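Local coordinates for protein glycosyl hydrolase (Bacteroides ovatus, PDB 3QC2) that is of unknown detailed function but is a glycosyl hydrolase in a clan of carbohydrate-active five-bladed beta-propeller proteins, at residues A[20-25]-A[349-354]; A[49-54]-A[72-77]; A[128-133]-A[192-197]; A[137-142]-A[178-183]; A[264-269]-A[324-329]. One frame throughout, in Å; residues are numbered along the deposited sequence. Where two conformers were deposited one is given.

Interaction 1. Residues A[20-25]-A[349-354]; sequences ERPKNV and VAVYDP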
# COMPACT_ATOMS: atom_id res chain seq x y z
N GLU A 20 15.65 2.82 8.44
CA GLU A 20 16.35 4.07 8.57
C GLU A 20 16.27 4.88 7.27
O GLU A 20 16.50 4.36 6.19
CB GLU A 20 17.81 3.80 8.98
CG GLU A 20 18.57 5.05 9.36
CD GLU A 20 19.95 4.74 9.96
OE1 GLU A 20 20.48 3.60 9.73
OE2 GLU A 20 20.51 5.64 10.65
N ARG A 21 15.94 6.16 7.41
CA ARG A 21 15.84 7.07 6.28
C ARG A 21 17.27 7.51 5.88
O ARG A 21 17.97 8.13 6.67
CB ARG A 21 15.01 8.31 6.67
CG ARG A 21 13.58 7.98 7.17
CD ARG A 21 12.96 9.18 7.83
NE ARG A 21 11.62 8.91 8.40
CZ ARG A 21 11.40 8.34 9.59
NH1 ARG A 21 12.41 7.93 10.35
NH2 ARG A 21 10.15 8.15 10.01
N PRO A 22 17.71 7.18 4.63
CA PRO A 22 19.08 7.59 4.24
C PRO A 22 19.20 9.11 4.13
O PRO A 22 18.25 9.78 3.70
CB PRO A 22 19.27 6.93 2.86
CG PRO A 22 18.06 6.01 2.67
CD PRO A 22 16.99 6.54 3.53
N LYS A 23 20.36 9.65 4.53
CA LYS A 23 20.62 11.10 4.47
C LYS A 23 20.52 11.70 3.05
O LYS A 23 21.00 11.11 2.09
CB LYS A 23 22.01 11.45 5.09
CG LYS A 23 22.01 11.78 6.64
CD LYS A 23 21.45 10.67 7.51
CE LYS A 23 21.59 11.01 9.02
N ASN A 24 19.88 12.87 2.96
CA ASN A 24 19.75 13.66 1.70
C ASN A 24 19.11 12.97 0.47
O ASN A 24 19.34 13.37 -0.66
CB ASN A 24 21.12 14.23 1.33
CG ASN A 24 21.68 15.15 2.42
OD1 ASN A 24 20.92 15.79 3.18
ND2 ASN A 24 23.01 15.24 2.49
N VAL A 25 18.30 11.96 0.72
CA VAL A 25 17.63 11.22 -0.35
C VAL A 25 16.13 11.56 -0.45
O VAL A 25 15.57 11.62 -1.55
CB VAL A 25 17.82 9.69 -0.12
CG1 VAL A 25 16.76 8.88 -0.84
CG2 VAL A 25 19.22 9.27 -0.51
N VAL A 349 11.38 6.91 1.20
CA VAL A 349 11.99 5.59 1.35
C VAL A 349 12.72 5.50 2.70
O VAL A 349 13.23 6.50 3.21
CB VAL A 349 12.99 5.29 0.22
CG1 VAL A 349 14.21 6.26 0.30
CG2 VAL A 349 13.45 3.82 0.27
N ALA A 350 12.74 4.31 3.27
CA ALA A 350 13.45 4.01 4.53
C ALA A 350 13.97 2.60 4.35
O ALA A 350 13.31 1.79 3.73
CB ALA A 350 12.54 4.10 5.70
N VAL A 351 15.13 2.31 4.90
CA VAL A 351 15.80 1.03 4.64
C VAL A 351 16.13 0.23 5.90
O VAL A 351 16.78 0.73 6.82
CB VAL A 351 17.14 1.28 3.87
CG1 VAL A 351 17.74 -0.03 3.40
CG2 VAL A 351 16.91 2.22 2.70
N TYR A 352 15.69 -1.03 5.90
CA TYR A 352 15.99 -1.97 6.99
C TYR A 352 17.05 -2.98 6.52
O TYR A 352 16.89 -3.64 5.48
CB TYR A 352 14.70 -2.66 7.48
CG TYR A 352 14.91 -3.97 8.21
CD1 TYR A 352 15.66 -4.03 9.39
CD2 TYR A 352 14.32 -5.15 7.74
CE1 TYR A 352 15.85 -5.26 10.08
CE2 TYR A 352 14.48 -6.37 8.42
CZ TYR A 352 15.25 -6.42 9.59
OH TYR A 352 15.42 -7.64 10.24
N ASP A 353 18.13 -3.06 7.29
CA ASP A 353 19.26 -3.93 7.03
C ASP A 353 19.29 -5.08 8.07
O ASP A 353 19.70 -4.86 9.21
CB ASP A 353 20.55 -3.10 7.12
CG ASP A 353 21.80 -3.90 6.81
OD1 ASP A 353 21.70 -5.13 6.60
OD2 ASP A 353 22.89 -3.28 6.77
N PRO A 354 18.86 -6.31 7.68
CA PRO A 354 18.81 -7.48 8.58
C PRO A 354 20.13 -7.83 9.28
O PRO A 354 20.11 -8.36 10.39
CB PRO A 354 18.40 -8.62 7.65
CG PRO A 354 17.66 -7.98 6.58
CD PRO A 354 18.29 -6.63 6.36
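The carbonyl oxygen of Glu-20 is approached by two groups from the opposing strand. It accepts the amide of Val-351, with Val-351 N to Glu-20 O at 2.8 Å and an angle of 165° at the hydrogen, and it also lies 3.5 Å from Ala-350 CA in a weaker C-H...O contact. The return bond runs from Glu-20 N to Val-351 O at 2.9 Å, and together the two N-H...O bonds make an antiparallel, hydrogen-bonded bridge, the single beta bridge between the two segments. An early stretch of the chain is thereby laid along the outer edge of strand 346-352, the last strand of the fold, in a manner consistent with the chain-end closure familiar from beta-propellers. Beyond the bridge the contact turns apolar. Pro-22 lays its ring across Val-351 at about a right angle, with Pro-22 CG 4.0 Å from Val-351 CG2; that methyl sits beside its own backbone N, anti to the carbonyl carbon, on the branch that faces the proline. Arg-21 heads the other way. Its guanidinium forms salt bridges with Glu-314 and Asp-361, while its aliphatic part passes Ala-350, with Arg-21 CG and Ala-350 CB 4.3 Å apart. Farther along, Val-25 turns back toward the strand, and its CG1 methyl meets Val-349 CG1 at 3.8 Å.

Interaction 2. Residues A[49-54]-A[72-77]; sequences ESNDTF and EDKSGV
Asn-51 pushes its side chain at the 72-77 segment, and its contacts change from the base outward. CB rests against two carbonyl oxygens, 3.4 Å from Glu-72 O and 3.8 Å from Asp-73 O. CG, anti to the backbone N (chi1 -163°), is carried over Lys-74, meeting Lys-74 CG at 4.0 Å. At the tip, OD1 faces the end of the same lysine, with Lys-74 NZ 3.5 Å away, while ND2 turns back toward Asp-52 OD2, too close and too bent for more than a doubtful weak bond. Glu-72, its chain extended, reaches Phe-54 and Asp-52. Its OE1 arrives near the plane of the Phe-54 ring, at the edge, with the carboxylate turned 77° to the ring. The same OE1 lies 3.1 Å from Asp-52 OD2, a close approach of two acceptors that carry like charge. Arg-82 stands near both at long, weak ion-pair range and would probably ease the repulsion; OE2 of Glu-72 has its own salt bridge to Arg-70. On the backbone, Glu-72 O accepts Asn-51 N at 3.1 Å and, weakly, Asp-52 N at 3.4 Å, while Glu-72 N answers to Asp-52 O. Two successive residues thus face one on the neighbouring strand, which is the definition of a classic beta bulge, here placed where strand 52-61 begins its antiparallel pairing with strand 64-72.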
# COMPACT_ATOMS: atom_id res chain seq x y z
N GLU A 49 0.66 15.07 -12.69
CA GLU A 49 1.41 14.84 -11.44
C GLU A 49 1.91 16.15 -10.82
O GLU A 49 2.96 16.17 -10.16
CB GLU A 49 2.59 13.87 -11.72
CG GLU A 49 3.57 14.35 -12.83
CD GLU A 49 4.79 13.40 -13.04
OE1 GLU A 49 4.95 12.44 -12.29
OE2 GLU A 49 5.59 13.66 -13.98
N SER A 50 1.14 17.21 -10.99
CA SER A 50 1.52 18.55 -10.53
C SER A 50 1.17 18.87 -9.08
O SER A 50 1.78 19.76 -8.49
CB SER A 50 0.87 19.61 -11.44
OG SER A 50 -0.54 19.46 -11.47
N ASN A 51 0.22 18.14 -8.50
CA ASN A 51 -0.21 18.43 -7.14
C ASN A 51 0.35 17.46 -6.10
O ASN A 51 0.84 17.89 -5.06
CB ASN A 51 -1.75 18.41 -7.07
CG ASN A 51 -2.30 19.09 -5.81
OD1 ASN A 51 -2.09 20.29 -5.59
ND2 ASN A 51 -3.04 18.33 -5.00
N ASP A 52 0.27 16.16 -6.38
CA ASP A 52 0.67 15.13 -5.42
C ASP A 52 1.24 13.87 -6.08
O ASP A 52 0.73 13.43 -7.08
CB ASP A 52 -0.56 14.69 -4.60
CG ASP A 52 -1.30 15.88 -3.93
OD1 ASP A 52 -0.66 16.67 -3.18
OD2 ASP A 52 -2.53 16.00 -4.14
N THR A 53 2.31 13.32 -5.50
CA THR A 53 2.90 12.04 -5.94
C THR A 53 3.15 11.24 -4.66
O THR A 53 4.05 11.55 -3.93
CB THR A 53 4.21 12.22 -6.75
OG1 THR A 53 5.15 12.98 -6.00
CG2 THR A 53 3.93 12.93 -8.06
N PHE A 54 2.34 10.22 -4.40
CA PHE A 54 2.43 9.51 -3.15
C PHE A 54 1.93 8.05 -3.24
O PHE A 54 2.00 7.45 -4.32
CB PHE A 54 1.68 10.34 -2.06
CG PHE A 54 0.17 10.55 -2.32
CD1 PHE A 54 -0.28 11.28 -3.44
CD2 PHE A 54 -0.79 10.06 -1.41
CE1 PHE A 54 -1.67 11.49 -3.66
CE2 PHE A 54 -2.19 10.27 -1.63
CZ PHE A 54 -2.62 10.99 -2.75
N GLU A 72 -1.63 12.91 -8.82
CA GLU A 72 -2.86 13.70 -8.99
C GLU A 72 -2.62 15.09 -9.54
O GLU A 72 -1.62 15.75 -9.20
CB GLU A 72 -3.60 13.86 -7.66
CG GLU A 72 -4.26 12.61 -7.13
CD GLU A 72 -4.90 12.82 -5.75
OE1 GLU A 72 -4.52 13.80 -5.06
OE2 GLU A 72 -5.75 12.02 -5.36
N ASP A 73 -3.56 15.52 -10.38
CA ASP A 73 -3.55 16.88 -10.97
C ASP A 73 -4.28 17.82 -10.01
O ASP A 73 -4.84 17.38 -8.99
CB ASP A 73 -4.25 16.88 -12.36
CG ASP A 73 -4.31 18.31 -13.01
OD1 ASP A 73 -3.42 19.15 -12.73
OD2 ASP A 73 -5.26 18.57 -13.79
N LYS A 74 -4.27 19.12 -10.32
CA LYS A 74 -5.00 20.11 -9.50
C LYS A 74 -6.48 20.24 -10.01
O LYS A 74 -7.15 21.27 -9.76
CB LYS A 74 -4.29 21.47 -9.57
CG LYS A 74 -2.86 21.47 -9.02
CD LYS A 74 -2.19 22.83 -9.30
CE LYS A 74 -0.71 22.86 -8.90
NZ LYS A 74 -0.51 22.83 -7.42
N SER A 75 -6.98 19.19 -10.71
CA SER A 75 -8.37 19.15 -11.26
C SER A 75 -9.49 19.31 -10.19
O SER A 75 -10.67 19.51 -10.54
CB SER A 75 -8.60 17.83 -12.05
OG SER A 75 -8.44 16.67 -11.21
N GLY A 76 -9.13 19.19 -8.90
CA GLY A 76 -10.09 19.33 -7.79
C GLY A 76 -9.55 20.11 -6.59
O GLY A 76 -8.37 20.54 -6.58
N VAL A 77 -10.42 20.27 -5.59
CA VAL A 77 -10.08 21.01 -4.35
C VAL A 77 -9.34 20.11 -3.32
O VAL A 77 -8.10 20.10 -3.28
CB VAL A 77 -11.37 21.74 -3.70
CG1 VAL A 77 -12.62 20.81 -3.66
CG2 VAL A 77 -11.04 22.33 -2.30

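Interaction 3. Residues A[128-133]-A[192-197]; sequences VTDDGL and KQVIKK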
# COMPACT_ATOMS: atom_id res chain seq x y z
N VAL A 128 4.47 -10.21 -7.20
CA VAL A 128 4.82 -10.96 -8.42
C VAL A 128 4.82 -12.45 -8.18
O VAL A 128 5.25 -12.91 -7.14
CB VAL A 128 6.22 -10.54 -8.97
CG1 VAL A 128 7.33 -10.86 -7.97
CG2 VAL A 128 6.51 -11.23 -10.35
N THR A 129 4.33 -13.21 -9.17
CA THR A 129 4.30 -14.66 -9.08
C THR A 129 5.69 -15.22 -9.35
O THR A 129 6.60 -14.49 -9.75
CB THR A 129 3.32 -15.31 -10.12
OG1 THR A 129 3.77 -15.05 -11.46
CG2 THR A 129 1.91 -14.78 -9.93
N ASP A 130 5.84 -16.52 -9.13
CA ASP A 130 7.09 -17.22 -9.42
C ASP A 130 7.59 -16.95 -10.82
O ASP A 130 8.76 -16.71 -11.01
CB ASP A 130 6.89 -18.74 -9.29
CG ASP A 130 7.10 -19.24 -7.90
OD1 ASP A 130 8.25 -19.08 -7.41
OD2 ASP A 130 6.15 -19.82 -7.31
N ASP A 131 6.66 -16.95 -11.77
CA ASP A 131 6.97 -16.82 -13.21
C ASP A 131 6.91 -15.41 -13.82
O ASP A 131 6.79 -15.27 -15.05
CB ASP A 131 6.05 -17.76 -13.98
CG ASP A 131 6.27 -19.17 -13.62
OD1 ASP A 131 7.38 -19.65 -13.85
OD2 ASP A 131 5.34 -19.81 -13.10
N GLY A 132 7.00 -14.39 -12.99
CA GLY A 132 7.02 -13.02 -13.46
C GLY A 132 5.71 -12.34 -13.81
O GLY A 132 5.72 -11.37 -14.55
N LEU A 133 4.58 -12.84 -13.30
CA LEU A 133 3.29 -12.17 -13.53
C LEU A 133 3.08 -11.20 -12.37
O LEU A 133 2.95 -11.62 -11.22
CB LEU A 133 2.12 -13.17 -13.59
CG LEU A 133 0.73 -12.54 -13.88
CD1 LEU A 133 0.69 -11.90 -15.26
CD2 LEU A 133 -0.39 -13.57 -13.74
N LYS A 192 14.26 -13.95 -3.63
CA LYS A 192 13.19 -13.26 -4.39
C LYS A 192 11.84 -13.35 -3.69
O LYS A 192 11.40 -14.45 -3.33
CB LYS A 192 13.04 -13.90 -5.79
CG LYS A 192 14.29 -13.80 -6.69
CD LYS A 192 14.62 -12.35 -7.10
N GLN A 193 11.18 -12.20 -3.51
CA GLN A 193 9.86 -12.16 -2.87
C GLN A 193 8.80 -12.46 -3.91
O GLN A 193 8.59 -11.66 -4.84
CB GLN A 193 9.60 -10.78 -2.23
CG GLN A 193 8.27 -10.69 -1.45
CD GLN A 193 8.04 -9.31 -0.82
OE1 GLN A 193 8.76 -8.36 -1.10
NE2 GLN A 193 7.01 -9.21 0.01
N VAL A 194 8.13 -13.60 -3.75
CA VAL A 194 7.10 -14.03 -4.69
C VAL A 194 5.78 -14.38 -4.00
O VAL A 194 5.75 -14.71 -2.81
CB VAL A 194 7.57 -15.29 -5.50
CG1 VAL A 194 8.82 -14.95 -6.36
CG2 VAL A 194 7.85 -16.46 -4.58
N ILE A 195 4.69 -14.33 -4.77
CA ILE A 195 3.36 -14.68 -4.30
C ILE A 195 3.36 -16.14 -3.86
O ILE A 195 3.77 -17.02 -4.61
CB ILE A 195 2.29 -14.45 -5.41
CG1 ILE A 195 2.14 -12.94 -5.72
CG2 ILE A 195 0.95 -15.01 -4.99
CD1 ILE A 195 1.26 -12.63 -6.94
N LYS A 196 2.90 -16.38 -2.64
CA LYS A 196 2.90 -17.70 -2.06
C LYS A 196 1.50 -18.23 -1.83
O LYS A 196 0.61 -17.48 -1.39
CB LYS A 196 3.61 -17.68 -0.70
CG LYS A 196 3.56 -19.05 0.05
CD LYS A 196 4.10 -18.99 1.45
CE LYS A 196 4.01 -20.38 2.11
NZ LYS A 196 4.77 -21.43 1.36
N LYS A 197 1.31 -19.52 -2.09
CA LYS A 197 0.05 -20.20 -1.82
C LYS A 197 0.09 -20.85 -0.44
O LYS A 197 1.15 -21.31 0.03
CB LYS A 197 -0.24 -21.30 -2.84
CG LYS A 197 -0.66 -20.86 -4.23
CD LYS A 197 -1.10 -22.11 -5.03
CE LYS A 197 -1.77 -21.76 -6.34
NZ LYS A 197 -2.28 -23.01 -7.03
O HOH W 1 5.75 -10.64 -4.84
O HOH W 2 4.03 -17.41 -7.34
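Ile-195 lies along the backbone of Val-128 and Thr-129. Its CG1 passes 3.4 Å from Val-128 O, and its CD1 then meets Thr-129 CG2 at 3.7 Å, the two branched side chains slanting across one another. With CG1 beside the backbone N (chi1 -68°) and the chain extended beyond it, the terminal methyl is delivered to the threonine. While CG2 of Thr-129 meets the isoleucine, its OG1 accepts a hydrogen bond from Leu-133 N, the residue just after the type I turn that runs from Thr-129 to Gly-132. Val-194, the next residue, is set on Asp-130 instead, bringing its CG2 methyl 3.9 Å from Asp-130 OD1. Val-128 in turn directs CG1 at Gln-193 O, at 3.5 Å. One direct bond joins the backbones, Ile-195 N to Val-128 O at 2.8 Å. Water extends this link on both flanks: water 1 accepts a hydrogen bond from Val-128 N and donates to Gln-193 O, while water 2 accepts one from Asp-130 N and donates to Ile-195 O. The arrangement is that of a hairpin turn leaning on a strand of another sheet. The turn connects strands 120-128 and 134-141, strand 192-198 pairs with 182-189 and 201-206, and Ile-195 also reaches Val-135, Tyr-202 and Leu-219.

Interaction 4. Residues A[137-142]-A[178-183]; sequences MYTQWN and GCKSGS
Met-137 and Thr-139 run past Gly-182 and Lys-180 in roughly opposite directions, 153° apart, with Met-137 CA 5.7 Å from Gly-182 CA and Thr-139 CA 5.5 Å from Lys-180 CA, yet the two backbones are joined through water and not by direct hydrogen bonds. Water 3 accepts a hydrogen bond from Gly-182 N at 3.0 Å and donates, weakly, to Met-137 O. Thr-139 supplies the side-chain part of the joint. Its hydroxyl is bonded twice, accepting from water 4 at 2.6 Å from OG1 and donating to water 5 at 2.8 Å from the same atom. Water 4 also accepts a hydrogen bond from Ser-181 N, and water 5 a weak one from Lys-180 NZ. The hydroxyl is also pressed against carbon: Thr-139 OG1 lies 3.2 Å from Lys-180 CB, and its CG2 methyl stands 4.1 Å from that same CB. OG1 sits beside the backbone N of Thr-139 (chi1 -52°), which leaves both branches facing the lysine. Selenomethionine Met-137 meets the 178-183 segment with its base, CB being 3.6 Å from Gly-182 O, while its bent side chain also packs on Leu-148 and Val-150 of strand 146-153. Ser-181, at a positive phi (63°), turns away from Thr-139 and bonds Glu-249. Strand 182-189 runs parallel to strand 247-257, whereas strand 134-141 belongs to another sheet, so this is a buried, water-bridged seam between neighbouring sheets, of the kind expected between blades of a beta-propeller.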
# COMPACT_ATOMS: atom_id res chain seq x y z
N MSE A 137 -3.09 -4.77 -6.95
CA MSE A 137 -4.32 -4.56 -6.22
C MSE A 137 -4.40 -3.05 -6.04
O MSE A 137 -3.48 -2.45 -5.47
CB MSE A 137 -4.26 -5.23 -4.86
CG MSE A 137 -4.10 -6.76 -4.89
SE MSE A 137 -5.60 -7.66 -5.75
CE MSE A 137 -6.99 -6.96 -4.73
N TYR A 138 -5.47 -2.43 -6.55
CA TYR A 138 -5.64 -0.97 -6.44
C TYR A 138 -7.08 -0.60 -6.23
O TYR A 138 -7.97 -1.45 -6.34
CB TYR A 138 -5.13 -0.29 -7.69
CG TYR A 138 -5.98 -0.52 -8.92
CD1 TYR A 138 -5.89 -1.71 -9.65
CD2 TYR A 138 -6.86 0.46 -9.38
CE1 TYR A 138 -6.67 -1.93 -10.81
CE2 TYR A 138 -7.66 0.26 -10.54
CZ TYR A 138 -7.55 -0.94 -11.24
OH TYR A 138 -8.30 -1.15 -12.36
N THR A 139 -7.32 0.68 -5.96
CA THR A 139 -8.65 1.18 -5.73
C THR A 139 -9.22 1.90 -6.94
O THR A 139 -8.59 2.80 -7.50
CB THR A 139 -8.69 2.20 -4.55
OG1 THR A 139 -8.06 1.64 -3.39
CG2 THR A 139 -10.14 2.60 -4.24
N GLN A 140 -10.43 1.50 -7.34
CA GLN A 140 -11.17 2.17 -8.40
C GLN A 140 -12.01 3.24 -7.72
O GLN A 140 -12.68 2.95 -6.72
CB GLN A 140 -12.07 1.18 -9.16
CG GLN A 140 -11.29 0.15 -9.96
CD GLN A 140 -12.18 -0.80 -10.71
OE1 GLN A 140 -13.12 -1.39 -10.14
NE2 GLN A 140 -11.89 -0.99 -11.99
N TRP A 141 -11.97 4.47 -8.23
CA TRP A 141 -12.71 5.57 -7.60
C TRP A 141 -13.49 6.40 -8.63
O TRP A 141 -12.93 6.91 -9.59
CB TRP A 141 -11.74 6.44 -6.77
CG TRP A 141 -12.38 7.59 -5.91
CD1 TRP A 141 -11.96 8.89 -5.85
CD2 TRP A 141 -13.53 7.50 -5.03
NE1 TRP A 141 -12.75 9.61 -4.99
CE2 TRP A 141 -13.72 8.79 -4.48
CE3 TRP A 141 -14.40 6.47 -4.67
CZ2 TRP A 141 -14.77 9.08 -3.56
CZ3 TRP A 141 -15.45 6.76 -3.75
CH2 TRP A 141 -15.61 8.06 -3.22
N ASN A 142 -14.81 6.47 -8.42
CA ASN A 142 -15.73 7.22 -9.30
C ASN A 142 -16.54 8.26 -8.51
O ASN A 142 -17.60 8.70 -8.95
CB ASN A 142 -16.66 6.24 -10.05
CG ASN A 142 -17.51 5.37 -9.10
OD1 ASN A 142 -17.48 5.53 -7.89
ND2 ASN A 142 -18.26 4.46 -9.68
N GLY A 178 -17.86 -1.42 -0.77
CA GLY A 178 -16.87 -0.37 -0.70
C GLY A 178 -15.63 -0.96 -0.06
O GLY A 178 -15.68 -1.42 1.08
N CYS A 179 -14.51 -0.97 -0.78
CA CYS A 179 -13.29 -1.57 -0.25
C CYS A 179 -12.04 -1.07 -0.92
O CYS A 179 -12.08 -0.47 -1.99
CB CYS A 179 -13.37 -3.11 -0.37
SG CYS A 179 -13.74 -3.70 -2.07
N LYS A 180 -10.91 -1.33 -0.27
CA LYS A 180 -9.61 -0.92 -0.77
C LYS A 180 -8.48 -1.60 0.01
O LYS A 180 -8.73 -2.32 0.99
CB LYS A 180 -9.46 0.61 -0.67
CG LYS A 180 -9.73 1.17 0.74
CD LYS A 180 -9.40 2.68 0.84
CE LYS A 180 -10.34 3.55 0.02
NZ LYS A 180 -10.02 5.02 0.17
N SER A 181 -7.25 -1.40 -0.47
CA SER A 181 -6.03 -1.87 0.21
C SER A 181 -5.90 -3.40 0.36
O SER A 181 -6.26 -3.95 1.39
CB SER A 181 -5.94 -1.21 1.60
OG SER A 181 -6.12 0.19 1.48
N GLY A 182 -5.36 -4.05 -0.67
CA GLY A 182 -5.16 -5.50 -0.66
C GLY A 182 -3.69 -5.91 -0.60
O GLY A 182 -2.91 -5.59 -1.50
N SER A 183 -3.32 -6.65 0.46
CA SER A 183 -1.94 -7.13 0.66
C SER A 183 -1.83 -8.64 0.43
O SER A 183 -2.07 -9.44 1.33
CB SER A 183 -1.47 -6.79 2.07
OG SER A 183 -1.52 -5.40 2.27
O HOH W 3 -4.74 -2.17 -2.96
O HOH W 4 -6.00 0.07 -2.96
O HOH W 5 -7.83 4.08 -2.09

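Interaction 5. Residues A[264-269]-A[324-329]; sequences LYNGKN and VFIEGM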
# COMPACT_ATOMS: atom_id res chain seq x y z
N LEU A 264 2.44 -5.69 7.51
CA LEU A 264 2.82 -4.34 7.90
C LEU A 264 1.64 -3.52 7.49
O LEU A 264 1.19 -3.63 6.36
CB LEU A 264 4.10 -3.88 7.22
CG LEU A 264 5.33 -4.77 7.51
CD1 LEU A 264 5.28 -6.03 6.68
CD2 LEU A 264 6.61 -4.01 7.25
N TYR A 265 1.11 -2.71 8.42
CA TYR A 265 -0.11 -1.96 8.14
C TYR A 265 -0.06 -0.51 8.64
O TYR A 265 0.88 -0.09 9.32
CB TYR A 265 -1.32 -2.71 8.75
CG TYR A 265 -1.38 -2.71 10.28
CD1 TYR A 265 -0.66 -3.62 11.02
CD2 TYR A 265 -2.17 -1.80 10.94
CE1 TYR A 265 -0.73 -3.63 12.42
CE2 TYR A 265 -2.25 -1.79 12.30
CZ TYR A 265 -1.53 -2.70 13.05
OH TYR A 265 -1.61 -2.68 14.43
N ASN A 266 -1.10 0.23 8.29
CA ASN A 266 -1.22 1.64 8.64
C ASN A 266 -2.33 1.86 9.62
O ASN A 266 -3.46 1.46 9.36
CB ASN A 266 -1.50 2.45 7.39
CG ASN A 266 -0.40 2.36 6.41
OD1 ASN A 266 0.68 2.91 6.63
ND2 ASN A 266 -0.65 1.65 5.29
N GLY A 267 -2.02 2.52 10.73
CA GLY A 267 -3.00 2.82 11.75
C GLY A 267 -3.33 4.30 11.80
O GLY A 267 -2.43 5.13 11.84
N LYS A 268 -4.62 4.62 11.78
CA LYS A 268 -5.08 6.02 11.88
C LYS A 268 -5.54 6.27 13.30
O LYS A 268 -6.30 5.48 13.85
CB LYS A 268 -6.20 6.30 10.89
CG LYS A 268 -6.61 7.79 10.82
CD LYS A 268 -7.50 8.08 9.62
CE LYS A 268 -7.92 9.57 9.55
NZ LYS A 268 -8.69 9.90 8.29
N ASN A 269 -5.06 7.35 13.90
CA ASN A 269 -5.38 7.66 15.30
C ASN A 269 -6.76 8.36 15.45
O ASN A 269 -7.02 9.39 14.81
CB ASN A 269 -4.28 8.55 15.89
CG ASN A 269 -4.28 8.58 17.41
OD1 ASN A 269 -4.76 7.66 18.07
ND2 ASN A 269 -3.68 9.63 17.98
N VAL A 324 2.45 9.38 7.50
CA VAL A 324 3.13 8.43 6.58
C VAL A 324 2.22 7.22 6.31
O VAL A 324 1.56 6.73 7.20
CB VAL A 324 4.51 7.93 7.11
CG1 VAL A 324 5.49 9.08 7.16
CG2 VAL A 324 4.38 7.26 8.48
N PHE A 325 2.22 6.76 5.06
CA PHE A 325 1.37 5.64 4.64
C PHE A 325 2.23 4.61 3.88
O PHE A 325 2.56 4.81 2.70
CB PHE A 325 0.24 6.18 3.78
CG PHE A 325 -0.84 5.19 3.49
CD1 PHE A 325 -1.83 4.94 4.43
CD2 PHE A 325 -0.89 4.53 2.29
CE1 PHE A 325 -2.85 4.03 4.18
CE2 PHE A 325 -1.91 3.62 2.02
CZ PHE A 325 -2.89 3.37 2.97
N ILE A 326 2.61 3.51 4.57
CA ILE A 326 3.46 2.46 3.95
C ILE A 326 2.66 1.63 2.98
O ILE A 326 1.49 1.30 3.23
CB ILE A 326 4.21 1.56 5.00
CG1 ILE A 326 3.25 0.77 5.89
CG2 ILE A 326 5.13 2.41 5.86
CD1 ILE A 326 3.96 -0.25 6.81
N GLU A 327 3.27 1.30 1.85
CA GLU A 327 2.56 0.60 0.78
C GLU A 327 3.43 -0.23 -0.18
O GLU A 327 2.92 -1.20 -0.80
CB GLU A 327 1.77 1.66 -0.00
CG GLU A 327 0.77 1.15 -1.01
CD GLU A 327 -0.15 2.28 -1.51
OE1 GLU A 327 -0.36 3.25 -0.78
OE2 GLU A 327 -0.66 2.18 -2.63
N GLY A 328 4.71 0.13 -0.32
CA GLY A 328 5.65 -0.59 -1.20
C GLY A 328 6.82 -1.12 -0.40
O GLY A 328 7.26 -0.48 0.58
N MSE A 329 7.35 -2.27 -0.81
CA MSE A 329 8.43 -2.91 -0.08
C MSE A 329 9.20 -3.89 -0.98
O MSE A 329 8.59 -4.74 -1.62
CB MSE A 329 7.83 -3.63 1.12
CG MSE A 329 8.78 -4.11 2.15
SE MSE A 329 7.78 -4.73 3.73
CE MSE A 329 9.30 -5.44 4.71
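A buried seam between two sheets, consistent with neighbouring blades of a propeller, is bridged here by one amide side chain, that of Asn-266. It grips a single residue at two points: Asn-266 OD1 accepts Ile-326 N at 2.9 Å, and Asn-266 ND2 donates to Ile-326 O at 3.0 Å. The second bond is nearly straight, 178° at the hydrogen, and uses a lone pair in the carbonyl plane, so the pair of bonds fixes the rotation of the amide. Held in this way, the group lies almost flat on Phe-325, its plane 15° from the ring, with ND2 3.4 Å above one face and displaced toward the rim. Apolar contacts continue the seam. Ile-326 CD1 touches Leu-264 CB at 3.7 Å, and selenomethionine Met-329 crosses Leu-264 at about a right angle, SE 3.8 Å from Leu-264 CD2. The two strands run nearly antiparallel at 158°, but their axes stay 6.6 Å apart. Strand 260-268 is flanked by 247-257 and 283-290, whose Tyr-283 meets Phe-325 edge-to-face. On the other side, strand 324-332 pairs with 335-342, and from there Leu-338 and Tyr-340 pack on Ile-326.

Interactions 2 to 5 are nested within the long chain loop that interaction 1 closes, so the pairing of early and late segments encloses all the others. Interactions 1 and 5 reach the same three-stranded sheet, one at outermost strand 346-352 and the other at outermost strand 324-332, with centres about 16 Å apart. Interactions 3 and 4 use successive strands of one larger sheet, which interaction 5 also meets. A packing contact, Gln-193 OE1 to Met-329 O at 3.7 Å, joins interactions 3 and 5. Interaction 5 lies nearest the middle of the chain, about 7 Å from its centre, whereas interactions 2 and 3 lie on opposite sides, centres 32 Å apart.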